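Local coordinates for protein alpha-fucosidase GH29 (Fusarium graminearum, PDB 4PSR) that hydrolyses alpha-L-fucosides, probably releasing alpha-1,6-linked fucose from the reducing-end N-acetylglucosamine of glycoprotein glycans, at residues F29-H34 and K113-R118; A107-V112 and N162-V167; G178-A183 and K193-L198. One frame throughout, in Å; residues are numbered along the deposited sequence. Where two conformers were deposited one is given.

Interaction 1. Residues F29-H34 and K113-R118; sequences FGVYWH and KGSGAR. With FUL (beta-L-fucopyranose), chain M.
Phe29 and Ala117 bring the first strand of the TIM barrel against the turn that leads from helix 105-114 to the second strand. A chi1 of 178° carries the Phe29 ring from CB, on the far side from the main-chain nitrogen, to that turn. CD2 meets the backbone, 3.6 Å from Ala117 N, and has Gly116 C at its edge. One atom further out, CE2 lies 3.5 Å from Ser115 OG, again near the ring plane, and CZ sits 4.1 Å from the same Ser115 OG. That hydroxyl's hydrogen-bond partner is Val112 O; against the ring edge it makes a van der Waals contact. The turn is a Schellman motif in which Gly116 takes positive phi (93°), and it delivers Ala117 to the strand. There, Ala117 CB packs 4.0 Å from Val31 CG2, on the outer side of the barrel. At the far end of strand 29-33, His34 NE2 and fucose O4 share a 2.7 Å hydrogen bond, while Asn342 holds ND1. At the near end the main chains are tied by Arg118 N donating to Phe29 O over 2.9 Å, with an almost straight N-H...O angle of 173°.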
loop_
_atom_site.group_PDB
_atom_site.type_symbol
_atom_site.label_atom_id
_atom_site.label_comp_id
_atom_site.label_asym_id
_atom_site.label_seq_id
_atom_site.Cartn_x
_atom_site.Cartn_y
_atom_site.Cartn_z
ATOM N N PHE A 29 -5.140 -6.766 -0.965
ATOM C CA PHE A 29 -5.911 -5.699 -1.595
ATOM C C PHE A 29 -6.885 -5.122 -0.588
ATOM O O PHE A 29 -7.643 -5.855 0.054
ATOM C CB PHE A 29 -6.681 -6.257 -2.813
ATOM C CG PHE A 29 -7.544 -5.236 -3.490
ATOM C CD1 PHE A 29 -7.018 -4.052 -4.020
ATOM C CD2 PHE A 29 -8.911 -5.461 -3.609
ATOM C CE1 PHE A 29 -7.864 -3.095 -4.639
ATOM C CE2 PHE A 29 -9.748 -4.516 -4.222
ATOM C CZ PHE A 29 -9.216 -3.343 -4.745
ATOM N N GLY A 30 -6.815 -3.799 -0.404
ATOM C CA GLY A 30 -7.762 -3.055 0.402
ATOM C C GLY A 30 -8.255 -1.805 -0.299
ATOM O O GLY A 30 -7.720 -1.411 -1.347
ATOM N N VAL A 31 -9.294 -1.189 0.251
ATOM C CA VAL A 31 -9.866 0.027 -0.298
ATOM C C VAL A 31 -10.125 1.053 0.800
ATOM O O VAL A 31 -10.672 0.752 1.850
ATOM C CB VAL A 31 -11.196 -0.269 -1.063
ATOM C CG1 VAL A 31 -11.887 1.022 -1.481
ATOM C CG2 VAL A 31 -10.926 -1.146 -2.275
ATOM N N TYR A 32 -9.772 2.303 0.529
ATOM C CA TYR A 32 -10.126 3.413 1.398
ATOM C C TYR A 32 -10.609 4.596 0.576
ATOM O O TYR A 32 -10.640 4.527 -0.645
ATOM C CB TYR A 32 -9.016 3.799 2.403
ATOM C CG TYR A 32 -7.761 4.552 1.948
ATOM C CD1 TYR A 32 -7.144 5.426 2.830
ATOM C CD2 TYR A 32 -7.167 4.337 0.724
ATOM C CE1 TYR A 32 -6.000 6.084 2.497
ATOM C CE2 TYR A 32 -6.000 5.003 0.369
ATOM C CZ TYR A 32 -5.418 5.858 1.261
ATOM O OH TYR A 32 -4.226 6.489 0.888
ATOM N N TRP A 33 -11.049 5.648 1.254
ATOM C CA TRP A 33 -11.663 6.764 0.560
ATOM C C TRP A 33 -11.331 8.100 1.210
ATOM O O TRP A 33 -11.548 8.299 2.397
ATOM C CB TRP A 33 -13.199 6.582 0.428
ATOM C CG TRP A 33 -13.889 6.043 1.630
ATOM C CD1 TRP A 33 -14.509 6.739 2.621
ATOM C CD2 TRP A 33 -14.101 4.664 1.921
ATOM N NE1 TRP A 33 -15.073 5.875 3.545
ATOM C CE2 TRP A 33 -14.814 4.595 3.136
ATOM C CE3 TRP A 33 -13.702 3.482 1.307
ATOM C CZ2 TRP A 33 -15.157 3.386 3.720
ATOM C CZ3 TRP A 33 -14.048 2.275 1.900
ATOM C CH2 TRP A 33 -14.755 2.242 3.092
ATOM N N HIS A 34 -10.841 9.001 0.372
ATOM C CA HIS A 34 -10.637 10.393 0.754
ATOM C C HIS A 34 -11.941 11.157 0.533
ATOM O O HIS A 34 -12.153 11.746 -0.522
ATOM C CB HIS A 34 -9.518 11.034 -0.083
ATOM C CG HIS A 34 -8.125 10.650 0.323
ATOM N ND1 HIS A 34 -7.614 9.374 0.212
ATOM C CD2 HIS A 34 -7.112 11.414 0.805
ATOM C CE1 HIS A 34 -6.354 9.369 0.626
ATOM N NE2 HIS A 34 -6.027 10.594 0.983
ATOM N N LYS A 113 -16.954 -4.535 -0.870
ATOM C CA LYS A 113 -16.872 -5.966 -0.617
ATOM C C LYS A 113 -16.803 -6.735 -1.938
ATOM O O LYS A 113 -15.990 -7.651 -2.116
ATOM C CB LYS A 113 -18.080 -6.433 0.191
ATOM C CG LYS A 113 -18.073 -7.909 0.498
ATOM C CD LYS A 113 -16.882 -8.319 1.361
ATOM C CE LYS A 113 -16.969 -9.771 1.809
ATOM N NZ LYS A 113 -15.816 -10.147 2.667
ATOM N N GLY A 114 -17.645 -6.329 -2.875
ATOM C CA GLY A 114 -17.701 -6.954 -4.186
ATOM C C GLY A 114 -16.430 -6.809 -5.017
ATOM O O GLY A 114 -16.142 -7.625 -5.884
ATOM N N SER A 115 -15.604 -5.814 -4.678
ATOM C CA SER A 115 -14.317 -5.605 -5.362
ATOM C C SER A 115 -13.233 -6.617 -4.978
ATOM O O SER A 115 -12.183 -6.667 -5.620
ATOM C CB SER A 115 -13.761 -4.185 -5.126
ATOM O OG SER A 115 -13.176 -4.024 -3.838
ATOM N N GLY A 116 -13.461 -7.373 -3.903
ATOM C CA GLY A 116 -12.492 -8.313 -3.389
ATOM C C GLY A 116 -11.587 -7.742 -2.291
ATOM O O GLY A 116 -10.647 -8.395 -1.876
ATOM N N ALA A 117 -11.870 -6.534 -1.818
ATOM C CA ALA A 117 -11.096 -5.916 -0.738
ATOM C C ALA A 117 -11.192 -6.800 0.516
ATOM O O ALA A 117 -12.287 -7.237 0.873
ATOM C CB ALA A 117 -11.677 -4.573 -0.444
ATOM N N ARG A 118 -10.059 -7.027 1.180
ATOM C CA ARG A 118 -10.074 -7.758 2.433
ATOM C C ARG A 118 -9.878 -6.839 3.632
ATOM O O ARG A 118 -10.059 -7.268 4.771
ATOM C CB ARG A 118 -9.025 -8.852 2.430
ATOM C CG ARG A 118 -9.401 -10.052 1.611
ATOM C CD ARG A 118 -8.541 -11.207 2.049
ATOM N NE ARG A 118 -8.980 -12.470 1.496
ATOM C CZ ARG A 118 -8.289 -13.578 1.611
ATOM N NH1 ARG A 118 -7.130 -13.567 2.274
ATOM N NH2 ARG A 118 -8.752 -14.689 1.071
HETATM C C1 FUL M . -0.270 12.394 0.813
HETATM C C2 FUL M . -1.312 13.431 1.183
HETATM O O2 FUL M . -0.756 14.751 1.282
HETATM C C3 FUL M . -2.355 13.373 0.098
HETATM O O3 FUL M . -3.321 14.372 0.340
HETATM C C4 FUL M . -2.961 11.993 0.127
HETATM O O4 FUL M . -3.639 11.801 1.366
HETATM C C5 FUL M . -1.862 10.956 -0.061
HETATM C C6 FUL M . -2.370 9.533 0.033
HETATM O O5 FUL M . -0.812 11.097 0.892
HETATM O O1 FUL M . 0.776 12.463 1.749
#

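Interaction 2. Residues A107-V112 and N162-V167; sequences AIIKIV and NDMKLV
The Asn162 carboxamide, the flat group of this contact, meets Ile109 over one face and Lys110 at its oxygen edge. Ile109 CG2 stands above the amide plane but off centre, displaced toward the nitrogen, 3.6 Å from Asn162 ND2. Lys110 NZ instead lies in the carbonyl plane, on a lone pair of Asn162 OD1 at 2.8 Å, with a C=O...N angle of 142°. The amide nitrogen turns to its own helix and bonds Leu158 O, so both ends of the group have partners, which together set its rotation in this conformer; the Leu158 bond does not depend on the lysine. Lys110 starts out pointing away from the strand segment; a bend at chi2 (-62°) folds the chain back, CD passes 3.3 Å from Asn162 OD1, and the two side chains cross at about a right angle. This lysine is solvent-exposed and was modelled in two conformers, so the bond, a feature particular to this protein, describes one of them. Deeper in, the contact turns apolar. Met164 bends at chi3 (-70°), which sets its CE 3.9 Å from Ile109 CG2, while its SD lies 4.1 Å from Val112 CG1. Helix 105-114 thus lies against the turn between helix 151-161 and strand 165-170, at the strand's N-terminal end, as part of the helical layer packed around the strands of a (beta/alpha)8 barrel.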
loop_
_atom_site.group_PDB
_atom_site.type_symbol
_atom_site.label_atom_id
_atom_site.label_comp_id
_atom_site.label_asym_id
_atom_site.label_seq_id
_atom_site.Cartn_x
_atom_site.Cartn_y
_atom_site.Cartn_z
ATOM N N ALA A 107 -24.655 0.743 0.450
ATOM C CA ALA A 107 -24.418 0.394 -0.940
ATOM C C ALA A 107 -22.921 0.486 -1.289
ATOM O O ALA A 107 -22.375 -0.386 -1.979
ATOM C CB ALA A 107 -25.254 1.273 -1.882
ATOM N N ILE A 108 -22.261 1.540 -0.796
ATOM C CA ILE A 108 -20.847 1.714 -1.072
ATOM C C ILE A 108 -20.051 0.565 -0.480
ATOM O O ILE A 108 -19.191 0.009 -1.129
ATOM C CB ILE A 108 -20.340 3.075 -0.604
ATOM C CG1 ILE A 108 -20.922 4.155 -1.516
ATOM C CG2 ILE A 108 -18.808 3.113 -0.593
ATOM C CD1 ILE A 108 -20.734 5.563 -0.980
ATOM N N ILE A 109 -20.360 0.174 0.752
ATOM C CA ILE A 109 -19.627 -0.945 1.345
ATOM C C ILE A 109 -19.891 -2.279 0.625
ATOM O O ILE A 109 -18.996 -3.071 0.522
ATOM C CB ILE A 109 -19.835 -1.021 2.862
ATOM C CG1 ILE A 109 -19.278 0.250 3.528
ATOM C CG2 ILE A 109 -19.144 -2.242 3.466
ATOM C CD1 ILE A 109 -17.785 0.614 3.213
ATOM N N LYS A 110 -21.098 -2.492 0.119
ATOM C CA LYS A 110 -21.363 -3.689 -0.669
ATOM C C LYS A 110 -20.513 -3.714 -1.947
ATOM O O LYS A 110 -20.007 -4.769 -2.333
ATOM C CB LYS A 110 -22.855 -3.816 -1.031
ATOM C CG LYS A 110 -23.791 -4.066 0.142
ATOM C CD LYS A 110 -23.501 -5.356 0.841
ATOM C CE LYS A 110 -24.551 -5.656 1.899
ATOM N NZ LYS A 110 -24.203 -6.898 2.627
ATOM N N ILE A 111 -20.359 -2.561 -2.604
ATOM C CA ILE A 111 -19.505 -2.434 -3.778
ATOM C C ILE A 111 -18.034 -2.715 -3.415
ATOM O O ILE A 111 -17.319 -3.419 -4.111
ATOM C CB ILE A 111 -19.682 -1.038 -4.438
ATOM C CG1 ILE A 111 -21.088 -0.912 -5.035
ATOM C CG2 ILE A 111 -18.621 -0.792 -5.488
ATOM C CD1 ILE A 111 -21.552 0.511 -5.242
ATOM N N VAL A 112 -17.589 -2.153 -2.294
ATOM C CA VAL A 112 -16.225 -2.400 -1.842
ATOM C C VAL A 112 -16.002 -3.909 -1.555
ATOM O O VAL A 112 -15.002 -4.490 -1.950
ATOM C CB VAL A 112 -15.885 -1.504 -0.635
ATOM C CG1 VAL A 112 -14.572 -1.909 -0.015
ATOM C CG2 VAL A 112 -15.828 -0.022 -1.073
ATOM N N ASN A 162 -19.810 -6.555 6.895
ATOM C CA ASN A 162 -19.472 -7.133 5.606
ATOM C C ASN A 162 -18.162 -7.934 5.586
ATOM O O ASN A 162 -17.601 -8.219 4.540
ATOM C CB ASN A 162 -19.538 -6.040 4.535
ATOM C CG ASN A 162 -20.948 -5.670 4.214
ATOM O OD1 ASN A 162 -21.609 -6.359 3.416
ATOM N ND2 ASN A 162 -21.459 -4.638 4.840
ATOM N N ASP A 163 -17.695 -8.269 6.784
ATOM C CA ASP A 163 -16.610 -9.220 7.000
ATOM C C ASP A 163 -15.283 -8.865 6.327
ATOM O O ASP A 163 -14.604 -9.732 5.755
ATOM C CB ASP A 163 -17.063 -10.632 6.612
ATOM C CG ASP A 163 -18.254 -11.102 7.427
ATOM O OD1 ASP A 163 -18.258 -10.911 8.661
ATOM O OD2 ASP A 163 -19.199 -11.655 6.820
ATOM N N MET A 164 -14.915 -7.590 6.453
ATOM C CA MET A 164 -13.610 -7.085 6.063
ATOM C C MET A 164 -12.940 -6.534 7.319
ATOM O O MET A 164 -13.605 -6.093 8.264
ATOM C CB MET A 164 -13.737 -5.982 5.002
ATOM C CG MET A 164 -14.291 -6.479 3.689
ATOM S SD MET A 164 -14.538 -5.235 2.438
ATOM C CE MET A 164 -15.904 -4.322 3.125
ATOM N N LYS A 165 -11.617 -6.583 7.325
ATOM C CA LYS A 165 -10.824 -5.884 8.338
ATOM C C LYS A 165 -10.957 -4.387 8.130
ATOM O O LYS A 165 -11.172 -3.913 7.010
ATOM C CB LYS A 165 -9.354 -6.328 8.250
ATOM C CG LYS A 165 -9.112 -7.803 8.579
ATOM C CD LYS A 165 -8.753 -8.003 10.027
ATOM C CE LYS A 165 -8.399 -9.456 10.363
ATOM N NZ LYS A 165 -8.032 -9.553 11.798
ATOM N N LEU A 166 -10.801 -3.633 9.206
ATOM C CA LEU A 166 -10.992 -2.188 9.185
ATOM C C LEU A 166 -9.650 -1.451 9.164
ATOM O O LEU A 166 -8.818 -1.614 10.086
ATOM C CB LEU A 166 -11.785 -1.733 10.410
ATOM C CG LEU A 166 -12.049 -0.231 10.546
ATOM C CD1 LEU A 166 -12.931 0.293 9.455
ATOM C CD2 LEU A 166 -12.638 0.099 11.912
ATOM N N VAL A 167 -9.466 -0.626 8.130
ATOM C CA VAL A 167 -8.375 0.346 8.094
ATOM C C VAL A 167 -8.939 1.738 8.350
ATOM O O VAL A 167 -10.017 2.099 7.844
ATOM C CB VAL A 167 -7.564 0.305 6.761
ATOM C CG1 VAL A 167 -8.451 0.489 5.532
ATOM C CG2 VAL A 167 -6.436 1.332 6.766
#

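Interaction 3. Residues G178-A183 and K193-L198; sequences GFFQWA and KLLGQL
Phe180 and Leu195 are brought together by matching first torsions: in each, CG stands anti to the carbonyl carbon (chi1 -80° and -60°), and the two side chains cross at about a right angle. Leu195 CD2 thereby sits over the centre of the Phe180 ring, 3.7 Å from the centroid and only 2° off the normal, a CH-pi contact. The opposite face is taken by Phe179 CD2, 3.8 Å above the plane, so the ring is clamped between two carbons. Obliquely to the ring, Leu194 O comes within 3.4 Å of Phe180 CE2. The other branch of the leucine, CD1, reaches Ala183 CB at 4.2 Å, at the end of the type I turn that Phe180 begins. Beside this apolar patch a water lies 2.8 Å from Phe180 O and 2.9 Å from Leu195 O. It accepts from Gln197 NE2, which also bonds Pro184 O; Gln197 OE1 bonds Thr186 N. Helix 189-195 ends in a Schellman motif at Gly196, and the contact packs that end on the loop following helix 175-179. Phe179 in turn meets Trp47 and His127, both neighbours of the bound fucose. The chemistry implies a join made by dispersion and CH-pi contact, whose polar link runs through one water near main-chain carbonyls of both segments, with more acceptors in reach than it can serve at once.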
loop_
_atom_site.group_PDB
_atom_site.type_symbol
_atom_site.label_atom_id
_atom_site.label_comp_id
_atom_site.label_asym_id
_atom_site.label_seq_id
_atom_site.Cartn_x
_atom_site.Cartn_y
_atom_site.Cartn_z
ATOM N N GLY A 178 2.396 22.829 8.765
ATOM C CA GLY A 178 2.465 23.669 7.592
ATOM C C GLY A 178 1.265 23.650 6.674
ATOM O O GLY A 178 1.102 24.563 5.883
ATOM N N PHE A 179 0.399 22.643 6.765
ATOM C CA PHE A 179 -0.719 22.577 5.818
ATOM C C PHE A 179 -1.479 23.887 5.708
ATOM O O PHE A 179 -1.787 24.339 4.613
ATOM C CB PHE A 179 -1.684 21.470 6.251
ATOM C CG PHE A 179 -2.796 21.171 5.257
ATOM C CD1 PHE A 179 -2.537 20.528 4.061
ATOM C CD2 PHE A 179 -4.108 21.489 5.568
ATOM C CE1 PHE A 179 -3.559 20.210 3.170
ATOM C CE2 PHE A 179 -5.134 21.166 4.682
ATOM C CZ PHE A 179 -4.850 20.539 3.494
ATOM N N PHE A 180 -1.796 24.472 6.860
ATOM C CA PHE A 180 -2.579 25.702 6.894
ATOM C C PHE A 180 -1.682 26.954 7.051
ATOM O O PHE A 180 -2.104 27.962 7.588
ATOM C CB PHE A 180 -3.598 25.633 8.030
ATOM C CG PHE A 180 -4.849 24.828 7.711
ATOM C CD1 PHE A 180 -5.626 25.142 6.614
ATOM C CD2 PHE A 180 -5.281 23.810 8.582
ATOM C CE1 PHE A 180 -6.814 24.450 6.339
ATOM C CE2 PHE A 180 -6.500 23.125 8.302
ATOM C CZ PHE A 180 -7.240 23.449 7.209
ATOM N N GLN A 181 -0.467 26.899 6.527
ATOM C CA GLN A 181 0.480 28.021 6.726
ATOM C C GLN A 181 -0.037 29.359 6.190
ATOM O O GLN A 181 0.373 30.413 6.695
ATOM C CB GLN A 181 1.837 27.692 6.078
ATOM C CG GLN A 181 1.848 27.635 4.578
ATOM C CD GLN A 181 3.184 27.191 4.064
ATOM O OE1 GLN A 181 3.374 26.057 3.660
ATOM N NE2 GLN A 181 4.144 28.117 4.067
ATOM N N TRP A 182 -0.893 29.334 5.174
ATOM C CA TRP A 182 -1.386 30.575 4.560
ATOM C C TRP A 182 -2.717 31.097 5.131
ATOM O O TRP A 182 -3.213 32.147 4.688
ATOM C CB TRP A 182 -1.474 30.441 3.043
ATOM C CG TRP A 182 -0.132 30.123 2.395
ATOM C CD1 TRP A 182 1.021 30.875 2.512
ATOM C CD2 TRP A 182 0.214 29.001 1.572
ATOM N NE1 TRP A 182 2.043 30.295 1.804
ATOM C CE2 TRP A 182 1.579 29.147 1.208
ATOM C CE3 TRP A 182 -0.486 27.893 1.101
ATOM C CZ2 TRP A 182 2.255 28.220 0.399
ATOM C CZ3 TRP A 182 0.199 26.962 0.272
ATOM C CH2 TRP A 182 1.563 27.131 -0.043
ATOM N N ALA A 183 -3.324 30.350 6.059
ATOM C CA ALA A 183 -4.550 30.826 6.701
ATOM C C ALA A 183 -4.245 32.019 7.594
ATOM O O ALA A 183 -3.191 32.050 8.217
ATOM C CB ALA A 183 -5.213 29.718 7.524
ATOM N N LYS A 193 -7.670 25.434 16.759
ATOM C CA LYS A 193 -7.596 23.973 16.751
ATOM C C LYS A 193 -7.801 23.430 15.327
ATOM O O LYS A 193 -7.072 22.537 14.888
ATOM C CB LYS A 193 -8.610 23.350 17.703
ATOM C CG LYS A 193 -8.514 21.815 17.788
ATOM C CD LYS A 193 -9.536 21.232 18.771
ATOM C CE LYS A 193 -9.228 21.597 20.224
ATOM N NZ LYS A 193 -10.324 21.086 21.088
ATOM N N LEU A 194 -8.775 23.944 14.599
ATOM C CA LEU A 194 -8.986 23.524 13.207
ATOM C C LEU A 194 -7.735 23.759 12.343
ATOM O O LEU A 194 -7.306 22.883 11.571
ATOM C CB LEU A 194 -10.185 24.228 12.584
ATOM C CG LEU A 194 -10.513 23.784 11.153
ATOM C CD1 LEU A 194 -11.145 22.390 11.096
ATOM C CD2 LEU A 194 -11.411 24.821 10.486
ATOM N N LEU A 195 -7.163 24.954 12.490
ATOM C CA LEU A 195 -6.139 25.468 11.589
ATOM C C LEU A 195 -4.703 25.194 12.064
ATOM O O LEU A 195 -3.752 25.695 11.460
ATOM C CB LEU A 195 -6.356 26.974 11.365
ATOM C CG LEU A 195 -7.696 27.354 10.760
ATOM C CD1 LEU A 195 -7.883 28.856 10.651
ATOM C CD2 LEU A 195 -7.852 26.747 9.381
ATOM N N GLY A 196 -4.541 24.411 13.117
ATOM C CA GLY A 196 -3.222 24.011 13.581
ATOM C C GLY A 196 -2.401 25.157 14.156
ATOM O O GLY A 196 -1.176 25.166 13.981
ATOM N N GLN A 197 -3.057 26.105 14.832
ATOM C CA GLN A 197 -2.409 27.286 15.398
ATOM C C GLN A 197 -2.298 27.253 16.917
ATOM O O GLN A 197 -1.956 28.257 17.516
ATOM C CB GLN A 197 -3.175 28.540 14.974
ATOM C CG GLN A 197 -3.073 28.852 13.498
ATOM C CD GLN A 197 -3.810 30.112 13.100
ATOM O OE1 GLN A 197 -4.135 30.958 13.943
ATOM N NE2 GLN A 197 -4.093 30.237 11.818
ATOM N N LEU A 198 -2.600 26.133 17.555
ATOM C CA LEU A 198 -2.451 26.046 19.004
ATOM C C LEU A 198 -0.968 25.956 19.341
ATOM O O LEU A 198 -0.153 25.673 18.469
ATOM C CB LEU A 198 -3.173 24.809 19.558
ATOM C CG LEU A 198 -4.690 24.768 19.386
ATOM C CD1 LEU A 198 -5.205 23.376 19.714
ATOM C CD2 LEU A 198 -5.337 25.802 20.278
HETATM O O HOH W 1 -2.729 28.111 10.346
#

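In the fold
Interactions 1 and 2 are two parts of the same region of the barrel wall: their centres lie 7 Å apart, both use helix 105-114, and Arg118 O and Lys165 N, 3.1 Å apart, probably form one of the backbone hydrogen bonds between the second and third strands, at their start. Interaction 1 sits nearest the chain's centre and combines one main-chain bond with ring and apolar packing; interaction 2, further out, relies on side chains and runs from buried apolar groups to an exposed lysine. Interaction 3 is peripheral, about 32 Å between centres from interaction 1, though mostly buried locally. It joins short helices and loops beyond the third strand, and there a CH-pi contact and a water carry the contact.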